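Local coordinates for protein taurine dioxygenase (Burkholderia ambifaria, PDB 5VN6) that probably hydroxylates taurine as an iron- and 2-oxoglutarate-dependent dioxygenase of the TfdA family, here with magnesium bound in the metal site, at residues 208-213 / 230-235; 156-161 / 201-206; 109-114 / 160-165; 60-65 / 85-90. All coordinates share one frame; numbering follows the deposited sequence.

How the contacts relate
Contact 4 comes first along the chain, closing the short excursion from helix 59-67 to edge strand 87-91 of the seven-stranded sheet. Contact 3 then brings 109-114, just past metal ligands His106 and Asp108, against 160-165. Contact 2 opens on 156-161, the stretch where contact 3 closes; the two share His160 and Ser161, and Asn204 bonds to Ser110 between them. Contact 1 follows in series, laying helix 228-237 on strand 207-210, which pairs with strand 157-160 of contact 2. Contacts 1 to 3 thus form a continuous run from the metal-site loop into the four-stranded sheet, while contact 4 lies with its centre about 37 Å from that of contact 1.

Contact 1. Residues 208-213 / 230-235; sequences THFTNF and GQLLHY
Thr208 OG1 lies 2.6 Å from His209 ND1 in a hydrogen bond whose donor is not settled, and it also makes a weak bond to the carbonyl of Arg159 on the neighbouring strand. These polar ends face away from helix 230-235; what Thr208 offers the helix is its carbonyl, with Leu233 CD2 resting 3.4 Å from Thr208 O. The centre of the contact is Phe210. With CG anti to the carbonyl carbon (chi1 -59°), its ring reaches across to the helix backbone, where CE2 comes 3.6 Å from Leu233 N and CZ 3.8 Å from Leu233 CA, an oblique approach. The Leu233 side chain runs past this ring in the opposite sense, its CB 3.8 Å from Phe210 CE2. On the preceding residue, Leu232 CD2 touches two aromatics: it is 3.9 Å from Phe210 CE2 and meets the rim of the second ring, near its plane, at 3.9 Å from Phe213 CE1. Helix 147-153 backs Leu232 through Gln152 and Ile153, and Asn212 OD1 ties the loop beyond the strand to Arg157 N. No hydrogen bond joins the two segments. Strand and helix axes approach to 8.2 Å at 112°, so this is helix-on-sheet packing, with helix 228-237 lying across edge strand 207-210 of the four-stranded antiparallel sheet.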
loop_
_atom_site.group_PDB
_atom_site.type_symbol
_atom_site.label_atom_id
_atom_site.label_comp_id
_atom_site.label_asym_id
_atom_site.label_seq_id
_atom_site.Cartn_x
_atom_site.Cartn_y
_atom_site.Cartn_z
ATOM N N THR A 208 -1.108 -18.817 -10.898
ATOM C CA THR A 208 0.027 -18.995 -11.801
ATOM C C THR A 208 -0.288 -18.567 -13.233
ATOM O O THR A 208 0.539 -17.899 -13.865
ATOM C CB THR A 208 0.505 -20.447 -11.796
ATOM O OG1 THR A 208 -0.547 -21.293 -12.273
ATOM C CG2 THR A 208 0.881 -20.847 -10.396
ATOM N N HIS A 209 -1.462 -18.935 -13.759
ATOM C CA HIS A 209 -1.776 -18.658 -15.159
ATOM C C HIS A 209 -3.254 -18.910 -15.434
ATOM O O HIS A 209 -3.929 -19.631 -14.690
ATOM C CB HIS A 209 -0.936 -19.530 -16.089
ATOM C CG HIS A 209 -1.256 -20.989 -15.982
ATOM N ND1 HIS A 209 -0.986 -21.719 -14.844
ATOM C CD2 HIS A 209 -1.833 -21.849 -16.856
ATOM C CE1 HIS A 209 -1.375 -22.973 -15.025
ATOM N NE2 HIS A 209 -1.890 -23.078 -16.239
ATOM N N PHE A 210 -3.730 -18.328 -16.542
ATOM C CA PHE A 210 -5.057 -18.628 -17.069
ATOM C C PHE A 210 -5.024 -19.971 -17.782
ATOM O O PHE A 210 -4.056 -20.289 -18.477
ATOM C CB PHE A 210 -5.525 -17.566 -18.073
ATOM C CG PHE A 210 -5.593 -16.175 -17.522
ATOM C CD1 PHE A 210 -6.424 -15.865 -16.438
ATOM C CD2 PHE A 210 -4.850 -15.158 -18.106
ATOM C CE1 PHE A 210 -6.483 -14.552 -15.947
ATOM C CE2 PHE A 210 -4.892 -13.848 -17.615
ATOM C CZ PHE A 210 -5.710 -13.546 -16.548
ATOM N N THR A 211 -6.108 -20.738 -17.641
ATOM C CA THR A 211 -6.216 -22.032 -18.304
ATOM C C THR A 211 -7.021 -21.992 -19.591
ATOM O O THR A 211 -6.893 -22.910 -20.408
ATOM C CB THR A 211 -6.861 -23.066 -17.375
ATOM O OG1 THR A 211 -8.081 -22.534 -16.841
ATOM C CG2 THR A 211 -5.921 -23.469 -16.235
ATOM N N ASN A 212 -7.861 -20.972 -19.792
ATOM C CA ASN A 212 -8.767 -20.955 -20.939
ATOM C C ASN A 212 -8.684 -19.629 -21.688
ATOM O O ASN A 212 -9.678 -19.161 -22.256
ATOM C CB ASN A 212 -10.210 -21.259 -20.506
ATOM C CG ASN A 212 -10.758 -20.247 -19.487
ATOM O OD1 ASN A 212 -10.020 -19.394 -18.941
ATOM N ND2 ASN A 212 -12.068 -20.327 -19.238
ATOM N N PHE A 213 -7.488 -19.027 -21.701
ATOM C CA PHE A 213 -7.247 -17.759 -22.381
ATOM C C PHE A 213 -7.101 -17.932 -23.889
ATOM O O PHE A 213 -7.584 -17.095 -24.663
ATOM C CB PHE A 213 -5.985 -17.111 -21.801
ATOM C CG PHE A 213 -5.636 -15.783 -22.414
ATOM C CD1 PHE A 213 -6.083 -14.598 -21.835
ATOM C CD2 PHE A 213 -4.864 -15.721 -23.582
ATOM C CE1 PHE A 213 -5.773 -13.374 -22.401
ATOM C CE2 PHE A 213 -4.547 -14.501 -24.158
ATOM C CZ PHE A 213 -5.000 -13.317 -23.562
ATOM N N GLY A 230 0.018 -13.857 -19.607
ATOM C CA GLY A 230 0.686 -13.514 -18.360
ATOM C C GLY A 230 0.681 -12.021 -18.069
ATOM O O GLY A 230 0.621 -11.611 -16.911
ATOM N N GLN A 231 0.757 -11.191 -19.108
ATOM C CA GLN A 231 0.705 -9.751 -18.889
ATOM C C GLN A 231 -0.656 -9.319 -18.333
ATOM O O GLN A 231 -0.733 -8.479 -17.425
ATOM C CB GLN A 231 1.053 -9.030 -20.196
ATOM C CG GLN A 231 2.561 -9.086 -20.548
ATOM C CD GLN A 231 2.864 -8.579 -21.965
ATOM O OE1 GLN A 231 1.988 -8.557 -22.814
ATOM N NE2 GLN A 231 4.097 -8.138 -22.201
ATOM N N LEU A 232 -1.741 -9.898 -18.845
ATOM C CA LEU A 232 -3.058 -9.588 -18.304
ATOM C C LEU A 232 -3.172 -10.030 -16.858
ATOM O O LEU A 232 -3.714 -9.298 -16.015
ATOM C CB LEU A 232 -4.155 -10.256 -19.147
ATOM C CG LEU A 232 -5.598 -10.106 -18.629
ATOM C CD1 LEU A 232 -6.038 -8.635 -18.546
ATOM C CD2 LEU A 232 -6.566 -10.908 -19.502
ATOM N N LEU A 233 -2.658 -11.226 -16.545
ATOM C CA LEU A 233 -2.719 -11.702 -15.170
ATOM C C LEU A 233 -1.964 -10.760 -14.241
ATOM O O LEU A 233 -2.474 -10.391 -13.171
ATOM C CB LEU A 233 -2.182 -13.137 -15.082
ATOM C CG LEU A 233 -2.116 -13.768 -13.684
ATOM C CD1 LEU A 233 -3.502 -13.811 -13.022
ATOM C CD2 LEU A 233 -1.462 -15.145 -13.686
ATOM N N HIS A 234 -0.778 -10.302 -14.666
ATOM C CA HIS A 234 -0.019 -9.344 -13.859
ATOM C C HIS A 234 -0.805 -8.064 -13.621
ATOM O O HIS A 234 -0.803 -7.527 -12.506
ATOM C CB HIS A 234 1.321 -9.042 -14.528
ATOM C CG HIS A 234 2.236 -10.224 -14.551
ATOM N ND1 HIS A 234 3.352 -10.303 -15.357
ATOM C CD2 HIS A 234 2.175 -11.400 -13.875
ATOM C CE1 HIS A 234 3.950 -11.469 -15.165
ATOM N NE2 HIS A 234 3.263 -12.149 -14.261
ATOM N N TYR A 235 -1.503 -7.581 -14.651
ATOM C CA TYR A 235 -2.315 -6.383 -14.503
ATOM C C TYR A 235 -3.423 -6.595 -13.476
ATOM O O TYR A 235 -3.694 -5.715 -12.651
ATOM C CB TYR A 235 -2.895 -5.993 -15.867
ATOM C CG TYR A 235 -3.962 -4.927 -15.802
ATOM C CD1 TYR A 235 -3.636 -3.564 -15.852
ATOM C CD2 TYR A 235 -5.305 -5.278 -15.702
ATOM C CE1 TYR A 235 -4.640 -2.582 -15.806
ATOM C CE2 TYR A 235 -6.292 -4.317 -15.656
ATOM C CZ TYR A 235 -5.957 -2.980 -15.716
ATOM O OH TYR A 235 -6.961 -2.062 -15.646
#

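Contact 2. Residues 156-161 / 201-206; sequences LRARHS and LYVNAF
This is a buried strand-to-loop contact: the connection between strands 199-201 and 207-210 folds against the end of strand 157-160, beside the metal site. One direct hydrogen bond joins them, Ser161 N to Phe206 O at 3.0 Å and 161°. Water 2 reinforces it, donating to Ser161 O at 2.7 Å and to that same Phe206 O. The loop is shaped by an Asx turn in which Phe206 N reaches Asn204 OD1 at 2.8 Å, nearly straight but from above the carbonyl plane. His160 turns its ring edge to Tyr202 O and Asn204 ND2: CE1 is 3.6 Å from Tyr202 O, and water 1 links NE2 to that carbonyl. The rings of His160 and Tyr202 meet obliquely, planes 31° apart. Asn204 ND2 stands 3.8 Å from His160 ND1, and Ser110 OG is hydrogen-bonded to both nitrogens. The Asn204 side chain lies about 4 Å from that of metal ligand His106. Across this contact the link is mainly backbone and water-mediated, consistent with a loop that positions Asn204 there.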
loop_
_atom_site.group_PDB
_atom_site.type_symbol
_atom_site.label_atom_id
_atom_site.label_comp_id
_atom_site.label_asym_id
_atom_site.label_seq_id
_atom_site.Cartn_x
_atom_site.Cartn_y
_atom_site.Cartn_z
ATOM N N LEU A 156 -12.832 -16.086 -18.023
ATOM C CA LEU A 156 -11.524 -16.650 -17.743
ATOM C C LEU A 156 -11.533 -17.444 -16.442
ATOM O O LEU A 156 -12.218 -17.100 -15.481
ATOM C CB LEU A 156 -10.465 -15.538 -17.664
ATOM C CG LEU A 156 -10.035 -14.915 -18.991
ATOM C CD1 LEU A 156 -8.973 -13.794 -18.783
ATOM C CD2 LEU A 156 -9.520 -16.017 -19.941
ATOM N N ARG A 157 -10.738 -18.507 -16.420
ATOM C CA ARG A 157 -10.474 -19.296 -15.227
ATOM C C ARG A 157 -8.964 -19.413 -15.094
ATOM O O ARG A 157 -8.230 -19.289 -16.077
ATOM C CB ARG A 157 -11.128 -20.684 -15.297
ATOM C CG ARG A 157 -12.608 -20.623 -15.656
ATOM C CD ARG A 157 -13.297 -22.004 -15.796
ATOM N NE ARG A 157 -13.215 -22.800 -14.579
ATOM C CZ ARG A 157 -13.931 -22.549 -13.484
ATOM N NH1 ARG A 157 -14.766 -21.515 -13.459
ATOM N NH2 ARG A 157 -13.803 -23.317 -12.408
ATOM N N ALA A 158 -8.493 -19.649 -13.873
ATOM C CA ALA A 158 -7.055 -19.620 -13.622
ATOM C C ALA A 158 -6.732 -20.572 -12.483
ATOM O O ALA A 158 -7.604 -20.915 -11.683
ATOM C CB ALA A 158 -6.587 -18.199 -13.289
ATOM N N ARG A 159 -5.468 -21.000 -12.408
ATOM C CA ARG A 159 -5.047 -21.973 -11.403
ATOM C C ARG A 159 -4.217 -21.317 -10.300
ATOM O O ARG A 159 -3.422 -20.404 -10.566
ATOM C CB ARG A 159 -4.294 -23.143 -12.045
ATOM C CG ARG A 159 -5.286 -24.219 -12.551
ATOM C CD ARG A 159 -4.657 -25.494 -13.100
ATOM N NE ARG A 159 -5.637 -26.238 -13.891
ATOM C CZ ARG A 159 -6.586 -27.031 -13.387
ATOM N NH1 ARG A 159 -6.692 -27.220 -12.083
ATOM N NH2 ARG A 159 -7.438 -27.640 -14.194
ATOM N N HIS A 160 -4.446 -21.775 -9.061
ATOM C CA HIS A 160 -3.812 -21.275 -7.840
ATOM C C HIS A 160 -3.034 -22.414 -7.205
ATOM O O HIS A 160 -3.611 -23.468 -6.916
ATOM C CB HIS A 160 -4.851 -20.762 -6.849
ATOM C CG HIS A 160 -5.772 -19.733 -7.415
ATOM N ND1 HIS A 160 -5.996 -18.526 -6.794
ATOM C CD2 HIS A 160 -6.523 -19.724 -8.543
ATOM C CE1 HIS A 160 -6.855 -17.821 -7.505
ATOM N NE2 HIS A 160 -7.180 -18.516 -8.581
ATOM N N SER A 161 -1.743 -22.209 -6.975
ATOM C CA SER A 161 -0.839 -23.324 -6.736
ATOM C C SER A 161 -0.158 -23.199 -5.384
ATOM O O SER A 161 0.477 -22.184 -5.098
ATOM C CB SER A 161 0.220 -23.412 -7.847
ATOM O OG SER A 161 1.255 -24.293 -7.473
ATOM N N LEU A 201 -12.782 -9.657 -8.155
ATOM C CA LEU A 201 -11.593 -10.003 -8.924
ATOM C C LEU A 201 -10.790 -11.037 -8.139
ATOM O O LEU A 201 -10.179 -10.718 -7.110
ATOM C CB LEU A 201 -10.771 -8.756 -9.246
ATOM C CG LEU A 201 -9.469 -9.001 -10.016
ATOM C CD1 LEU A 201 -9.717 -9.738 -11.354
ATOM C CD2 LEU A 201 -8.705 -7.673 -10.232
ATOM N N TYR A 202 -10.784 -12.278 -8.634
ATOM C CA TYR A 202 -10.295 -13.417 -7.864
ATOM C C TYR A 202 -9.033 -14.051 -8.456
ATOM O O TYR A 202 -8.994 -15.257 -8.737
ATOM C CB TYR A 202 -11.433 -14.455 -7.737
ATOM C CG TYR A 202 -11.207 -15.413 -6.600
ATOM C CD1 TYR A 202 -11.069 -16.772 -6.830
ATOM C CD2 TYR A 202 -11.111 -14.946 -5.283
ATOM C CE1 TYR A 202 -10.840 -17.653 -5.795
ATOM C CE2 TYR A 202 -10.864 -15.814 -4.245
ATOM C CZ TYR A 202 -10.738 -17.178 -4.514
ATOM O OH TYR A 202 -10.506 -18.068 -3.501
ATOM N N VAL A 203 -7.986 -13.250 -8.625
ATOM C CA VAL A 203 -6.630 -13.733 -8.859
ATOM C C VAL A 203 -5.709 -13.013 -7.880
ATOM O O VAL A 203 -5.957 -11.866 -7.499
ATOM C CB VAL A 203 -6.173 -13.519 -10.321
ATOM C CG1 VAL A 203 -6.991 -14.426 -11.267
ATOM C CG2 VAL A 203 -6.299 -12.012 -10.728
ATOM N N ASN A 204 -4.655 -13.695 -7.447
ATOM C CA ASN A 204 -3.769 -13.132 -6.427
ATOM C C ASN A 204 -2.384 -13.764 -6.578
ATOM O O ASN A 204 -2.093 -14.430 -7.579
ATOM C CB ASN A 204 -4.364 -13.321 -5.018
ATOM C CG ASN A 204 -4.327 -14.771 -4.533
ATOM O OD1 ASN A 204 -3.306 -15.233 -4.037
ATOM N ND2 ASN A 204 -5.457 -15.465 -4.618
ATOM N N ALA A 205 -1.534 -13.571 -5.557
ATOM C CA ALA A 205 -0.146 -14.029 -5.624
ATOM C C ALA A 205 -0.055 -15.535 -5.842
ATOM O O ALA A 205 0.930 -16.018 -6.408
ATOM C CB ALA A 205 0.614 -13.629 -4.352
ATOM N N PHE A 206 -1.072 -16.291 -5.424
ATOM C CA PHE A 206 -1.064 -17.733 -5.643
ATOM C C PHE A 206 -1.368 -18.124 -7.081
ATOM O O PHE A 206 -1.118 -19.273 -7.448
ATOM C CB PHE A 206 -2.086 -18.426 -4.729
ATOM C CG PHE A 206 -1.713 -18.406 -3.275
ATOM C CD1 PHE A 206 -2.568 -17.846 -2.336
ATOM C CD2 PHE A 206 -0.502 -18.931 -2.847
ATOM C CE1 PHE A 206 -2.232 -17.823 -0.993
ATOM C CE2 PHE A 206 -0.163 -18.912 -1.509
ATOM C CZ PHE A 206 -1.034 -18.356 -0.575
HETATM O O HOH W 1 -8.958 -17.453 -10.558
HETATM O O HOH W 2 1.540 -20.150 -6.565
#

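Contact 3. Residues 109-114 / 160-165; sequences ASWRVA and HSIEAS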
loop_
_atom_site.group_PDB
_atom_site.type_symbol
_atom_site.label_atom_id
_atom_site.label_comp_id
_atom_site.label_asym_id
_atom_site.label_seq_id
_atom_site.Cartn_x
_atom_site.Cartn_y
_atom_site.Cartn_z
ATOM N N ALA A 109 -5.461 -19.217 1.091
ATOM C CA ALA A 109 -5.650 -20.591 0.628
ATOM C C ALA A 109 -6.549 -20.675 -0.603
ATOM O O ALA A 109 -7.362 -21.590 -0.738
ATOM C CB ALA A 109 -6.198 -21.480 1.748
ATOM N N SER A 110 -6.413 -19.710 -1.512
ATOM C CA SER A 110 -7.108 -19.834 -2.786
ATOM C C SER A 110 -6.558 -20.983 -3.625
ATOM O O SER A 110 -7.157 -21.323 -4.654
ATOM C CB SER A 110 -7.031 -18.496 -3.547
ATOM O OG SER A 110 -5.711 -18.248 -4.002
ATOM N N TRP A 111 -5.409 -21.564 -3.232
ATOM C CA TRP A 111 -4.891 -22.768 -3.874
ATOM C C TRP A 111 -5.680 -24.014 -3.482
ATOM O O TRP A 111 -5.335 -25.103 -3.945
ATOM C CB TRP A 111 -3.410 -22.983 -3.517
ATOM C CG TRP A 111 -3.124 -22.827 -2.045
ATOM C CD1 TRP A 111 -2.659 -21.701 -1.414
ATOM C CD2 TRP A 111 -3.288 -23.819 -1.020
ATOM N NE1 TRP A 111 -2.526 -21.933 -0.065
ATOM C CE2 TRP A 111 -2.908 -23.221 0.205
ATOM C CE3 TRP A 111 -3.713 -25.159 -1.018
ATOM C CZ2 TRP A 111 -2.946 -23.910 1.421
ATOM C CZ3 TRP A 111 -3.755 -25.843 0.198
ATOM C CH2 TRP A 111 -3.381 -25.213 1.402
ATOM N N ARG A 112 -6.690 -23.881 -2.625
ATOM C CA ARG A 112 -7.563 -24.980 -2.242
ATOM C C ARG A 112 -8.772 -25.022 -3.155
ATOM O O ARG A 112 -9.185 -24.010 -3.719
ATOM C CB ARG A 112 -8.065 -24.832 -0.801
ATOM C CG ARG A 112 -7.056 -25.006 0.303
ATOM C CD ARG A 112 -7.805 -25.159 1.626
ATOM N NE ARG A 112 -6.951 -25.050 2.799
ATOM C CZ ARG A 112 -6.371 -26.090 3.396
ATOM N NH1 ARG A 112 -6.562 -27.319 2.931
ATOM N NH2 ARG A 112 -5.604 -25.905 4.463
ATOM N N VAL A 113 -9.371 -26.209 -3.244
ATOM C CA VAL A 113 -10.630 -26.370 -3.961
ATOM C C VAL A 113 -11.726 -25.516 -3.330
ATOM O O VAL A 113 -12.555 -24.920 -4.030
ATOM C CB VAL A 113 -11.016 -27.862 -3.982
ATOM C CG1 VAL A 113 -12.401 -28.052 -4.551
ATOM C CG2 VAL A 113 -9.990 -28.648 -4.793
ATOM N N ALA A 114 -11.750 -25.449 -2.004
ATOM C CA ALA A 114 -12.734 -24.658 -1.266
ATOM C C ALA A 114 -11.953 -23.757 -0.325
ATOM O O ALA A 114 -11.666 -24.130 0.821
ATOM C CB ALA A 114 -13.723 -25.553 -0.517
ATOM N N HIS A 160 -4.446 -21.775 -9.061
ATOM C CA HIS A 160 -3.812 -21.275 -7.840
ATOM C C HIS A 160 -3.034 -22.414 -7.205
ATOM O O HIS A 160 -3.611 -23.468 -6.916
ATOM C CB HIS A 160 -4.851 -20.762 -6.849
ATOM C CG HIS A 160 -5.772 -19.733 -7.415
ATOM N ND1 HIS A 160 -5.996 -18.526 -6.794
ATOM C CD2 HIS A 160 -6.523 -19.724 -8.543
ATOM C CE1 HIS A 160 -6.855 -17.821 -7.505
ATOM N NE2 HIS A 160 -7.180 -18.516 -8.581
ATOM N N SER A 161 -1.743 -22.209 -6.975
ATOM C CA SER A 161 -0.839 -23.324 -6.736
ATOM C C SER A 161 -0.158 -23.199 -5.384
ATOM O O SER A 161 0.477 -22.184 -5.098
ATOM C CB SER A 161 0.220 -23.412 -7.847
ATOM O OG SER A 161 1.255 -24.293 -7.473
ATOM N N ILE A 162 -0.250 -24.251 -4.568
ATOM C CA ILE A 162 0.604 -24.257 -3.391
ATOM C C ILE A 162 1.989 -24.757 -3.777
ATOM O O ILE A 162 2.988 -24.387 -3.139
ATOM C CB ILE A 162 -0.006 -25.088 -2.247
ATOM C CG1 ILE A 162 0.746 -24.806 -0.946
ATOM C CG2 ILE A 162 0.085 -26.586 -2.551
ATOM C CD1 ILE A 162 0.084 -25.370 0.283
ATOM N N GLU A 163 2.070 -25.575 -4.835
ATOM C CA GLU A 163 3.357 -26.060 -5.324
ATOM C C GLU A 163 4.328 -24.918 -5.591
ATOM O O GLU A 163 5.498 -24.979 -5.196
ATOM C CB GLU A 163 3.172 -26.881 -6.604
ATOM C CG GLU A 163 4.512 -27.210 -7.223
ATOM C CD GLU A 163 4.438 -27.922 -8.553
ATOM O OE1 GLU A 163 3.545 -27.628 -9.367
ATOM O OE2 GLU A 163 5.293 -28.795 -8.776
ATOM N N ALA A 164 3.865 -23.880 -6.298
ATOM C CA ALA A 164 4.727 -22.797 -6.755
ATOM C C ALA A 164 4.926 -21.701 -5.714
ATOM O O ALA A 164 5.736 -20.790 -5.938
ATOM C CB ALA A 164 4.171 -22.188 -8.053
ATOM N N SER A 165 4.211 -21.751 -4.595
ATOM C CA SER A 165 4.448 -20.772 -3.540
ATOM C C SER A 165 5.144 -21.460 -2.367
ATOM O O SER A 165 6.373 -21.393 -2.254
ATOM C CB SER A 165 3.135 -20.098 -3.114
ATOM O OG SER A 165 2.107 -21.058 -2.886
HETATM O O HOH W 3 -2.778 -26.039 -5.084
#
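Trp111 and Ile162 meet face-on: the extended isoleucine chain slants over the indole and sets CD1 3.5 Å from the centroid of the six-membered ring, only 10° off its normal, a clear CH-pi contact. The opposite face of the indole is packed by Ala109 CA and Arg112 CG from its own type I turn, and Trp111 CH2 lies over the centre of the Arg112 guanidinium. A chi1 of 47°, tucking CG between the backbone N and the carbonyl carbon, turns the indole to this position; Phe206 and Tyr182 add edge-to-face contacts. At the other end, Ser110 OG approaches the imidazole of His160 at its edge, 2.8 Å from ND1, and either partner may donate. Between the two, Trp111 CA comes 3.4 Å from His160 O, and water 3 joins Trp111 O to Ile162 N. An ST motif around Ile162, Ala164 N to Ser161 OG, shapes the chain. The contact thus pairs an indole packed on both faces by aliphatic groups with a polar anchor to strand 157-160.

Contact 4. Residues 60-65 / 85-90; sequences AEHVAF and PGLVRI
The imidazole of His62 has Leu87 over one face, its methyl CD1 3.8 Å from the ring centroid and 26° off the normal, a CH-pi contact displaced toward the rim. The nearest ring atom is ND1, 3.5 Å from Leu87 CD1, with CE1 next. NE2 is hydrogen-bonded to the backbone carbonyl of Val120 in strand 118-125. With CG anti to the backbone N (chi1 -178°), His62 stretches from helix 59-67 across to the sheet, and the leucine side chain meets it at about a right angle. One residue on, Val63 uses both its methyls. CG2 touches Leu87 CB at 3.8 Å, and CG1 lies 3.6 Å from Pro85 O, which CG2 also approaches. Between these partners the chain passes through Gly86, whose positive phi of 96° turns it from the loop into strand 87-91. That strand is one of the two outermost strands of the seven-stranded sheet within the chain, paired with strand 278-284. No hydrogen bond crosses between the two segments, so helix and edge strand are held by apolar packing. Because a carbonyl accepts at NE2, that nitrogen carries the proton, and the ND1 beside the Leu87 methyl is then probably unprotonated if the ring is neutral.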
loop_
_atom_site.group_PDB
_atom_site.type_symbol
_atom_site.label_atom_id
_atom_site.label_comp_id
_atom_site.label_asym_id
_atom_site.label_seq_id
_atom_site.Cartn_x
_atom_site.Cartn_y
_atom_site.Cartn_z
ATOM N N ALA A 60 -11.740 -20.131 24.277
ATOM C CA ALA A 60 -13.037 -20.737 24.008
ATOM C C ALA A 60 -13.994 -19.707 23.413
ATOM O O ALA A 60 -14.720 -20.006 22.458
ATOM C CB ALA A 60 -13.610 -21.372 25.281
ATOM N N GLU A 61 -13.981 -18.472 23.934
ATOM C CA GLU A 61 -14.841 -17.431 23.368
ATOM C C GLU A 61 -14.401 -17.027 21.962
ATOM O O GLU A 61 -15.247 -16.803 21.089
ATOM C CB GLU A 61 -14.887 -16.207 24.284
ATOM C CG GLU A 61 -15.452 -16.497 25.665
ATOM C CD GLU A 61 -15.367 -15.307 26.602
ATOM O OE1 GLU A 61 -14.383 -14.547 26.518
ATOM O OE2 GLU A 61 -16.280 -15.147 27.443
ATOM N N HIS A 62 -13.086 -16.931 21.724
ATOM C CA HIS A 62 -12.579 -16.652 20.377
ATOM C C HIS A 62 -13.068 -17.710 19.398
ATOM O O HIS A 62 -13.554 -17.395 18.302
ATOM C CB HIS A 62 -11.041 -16.602 20.408
ATOM C CG HIS A 62 -10.386 -16.281 19.092
ATOM N ND1 HIS A 62 -9.032 -16.020 18.990
ATOM C CD2 HIS A 62 -10.882 -16.180 17.834
ATOM C CE1 HIS A 62 -8.723 -15.778 17.727
ATOM N NE2 HIS A 62 -9.827 -15.872 17.004
ATOM N N VAL A 63 -12.947 -18.980 19.790
ATOM C CA VAL A 63 -13.384 -20.087 18.954
ATOM C C VAL A 63 -14.897 -20.055 18.772
ATOM O O VAL A 63 -15.405 -20.165 17.652
ATOM C CB VAL A 63 -12.911 -21.411 19.585
ATOM C CG1 VAL A 63 -13.749 -22.581 19.111
ATOM C CG2 VAL A 63 -11.433 -21.631 19.269
ATOM N N ALA A 64 -15.639 -19.896 19.869
ATOM C CA ALA A 64 -17.097 -19.902 19.790
ATOM C C ALA A 64 -17.638 -18.712 18.998
ATOM O O ALA A 64 -18.674 -18.836 18.332
ATOM C CB ALA A 64 -17.699 -19.928 21.192
ATOM N N PHE A 65 -16.972 -17.555 19.057
ATOM C CA PHE A 65 -17.408 -16.440 18.220
ATOM C C PHE A 65 -17.214 -16.762 16.745
ATOM O O PHE A 65 -18.112 -16.529 15.929
ATOM C CB PHE A 65 -16.666 -15.151 18.589
ATOM C CG PHE A 65 -16.892 -14.016 17.607
ATOM C CD1 PHE A 65 -18.089 -13.314 17.597
ATOM C CD2 PHE A 65 -15.912 -13.662 16.685
ATOM C CE1 PHE A 65 -18.303 -12.273 16.686
ATOM C CE2 PHE A 65 -16.121 -12.622 15.781
ATOM C CZ PHE A 65 -17.326 -11.924 15.789
ATOM N N PRO A 85 -9.700 -26.678 19.962
ATOM C CA PRO A 85 -9.847 -26.987 18.533
ATOM C C PRO A 85 -10.438 -25.823 17.752
ATOM O O PRO A 85 -11.353 -25.136 18.214
ATOM C CB PRO A 85 -10.788 -28.196 18.533
ATOM C CG PRO A 85 -10.452 -28.889 19.829
ATOM C CD PRO A 85 -10.194 -27.774 20.819
ATOM N N GLY A 86 -9.911 -25.624 16.538
ATOM C CA GLY A 86 -10.229 -24.509 15.680
ATOM C C GLY A 86 -9.240 -23.360 15.784
ATOM O O GLY A 86 -9.074 -22.599 14.822
ATOM N N LEU A 87 -8.574 -23.234 16.925
ATOM C CA LEU A 87 -7.614 -22.174 17.160
ATOM C C LEU A 87 -6.216 -22.624 16.765
ATOM O O LEU A 87 -5.783 -23.731 17.104
ATOM C CB LEU A 87 -7.647 -21.773 18.635
ATOM C CG LEU A 87 -6.949 -20.472 19.023
ATOM C CD1 LEU A 87 -7.819 -19.282 18.662
ATOM C CD2 LEU A 87 -6.651 -20.497 20.521
ATOM N N VAL A 88 -5.499 -21.735 16.078
ATOM C CA VAL A 88 -4.133 -21.971 15.630
ATOM C C VAL A 88 -3.260 -20.848 16.175
ATOM O O VAL A 88 -3.534 -19.666 15.930
ATOM C CB VAL A 88 -4.045 -22.041 14.091
ATOM C CG1 VAL A 88 -2.588 -22.091 13.624
ATOM C CG2 VAL A 88 -4.812 -23.243 13.564
ATOM N N ARG A 89 -2.209 -21.220 16.903
ATOM C CA ARG A 89 -1.252 -20.264 17.442
ATOM C C ARG A 89 -0.184 -19.967 16.399
ATOM O O ARG A 89 0.286 -20.870 15.702
ATOM C CB ARG A 89 -0.596 -20.804 18.716
ATOM C CG ARG A 89 -1.547 -20.986 19.902
ATOM C CD ARG A 89 -0.791 -21.172 21.223
ATOM N NE ARG A 89 0.475 -20.435 21.237
ATOM C CZ ARG A 89 0.601 -19.137 21.514
ATOM N NH1 ARG A 89 1.801 -18.569 21.492
ATOM N NH2 ARG A 89 -0.466 -18.403 21.807
ATOM N N ILE A 90 0.196 -18.698 16.295
ATOM C CA ILE A 90 1.206 -18.246 15.344
ATOM C C ILE A 90 2.240 -17.467 16.147
ATOM O O ILE A 90 2.049 -16.279 16.431
ATOM C CB ILE A 90 0.613 -17.379 14.226
ATOM C CG1 ILE A 90 -0.591 -18.064 13.578
ATOM C CG2 ILE A 90 1.662 -17.083 13.164
ATOM C CD1 ILE A 90 -1.273 -17.224 12.534
#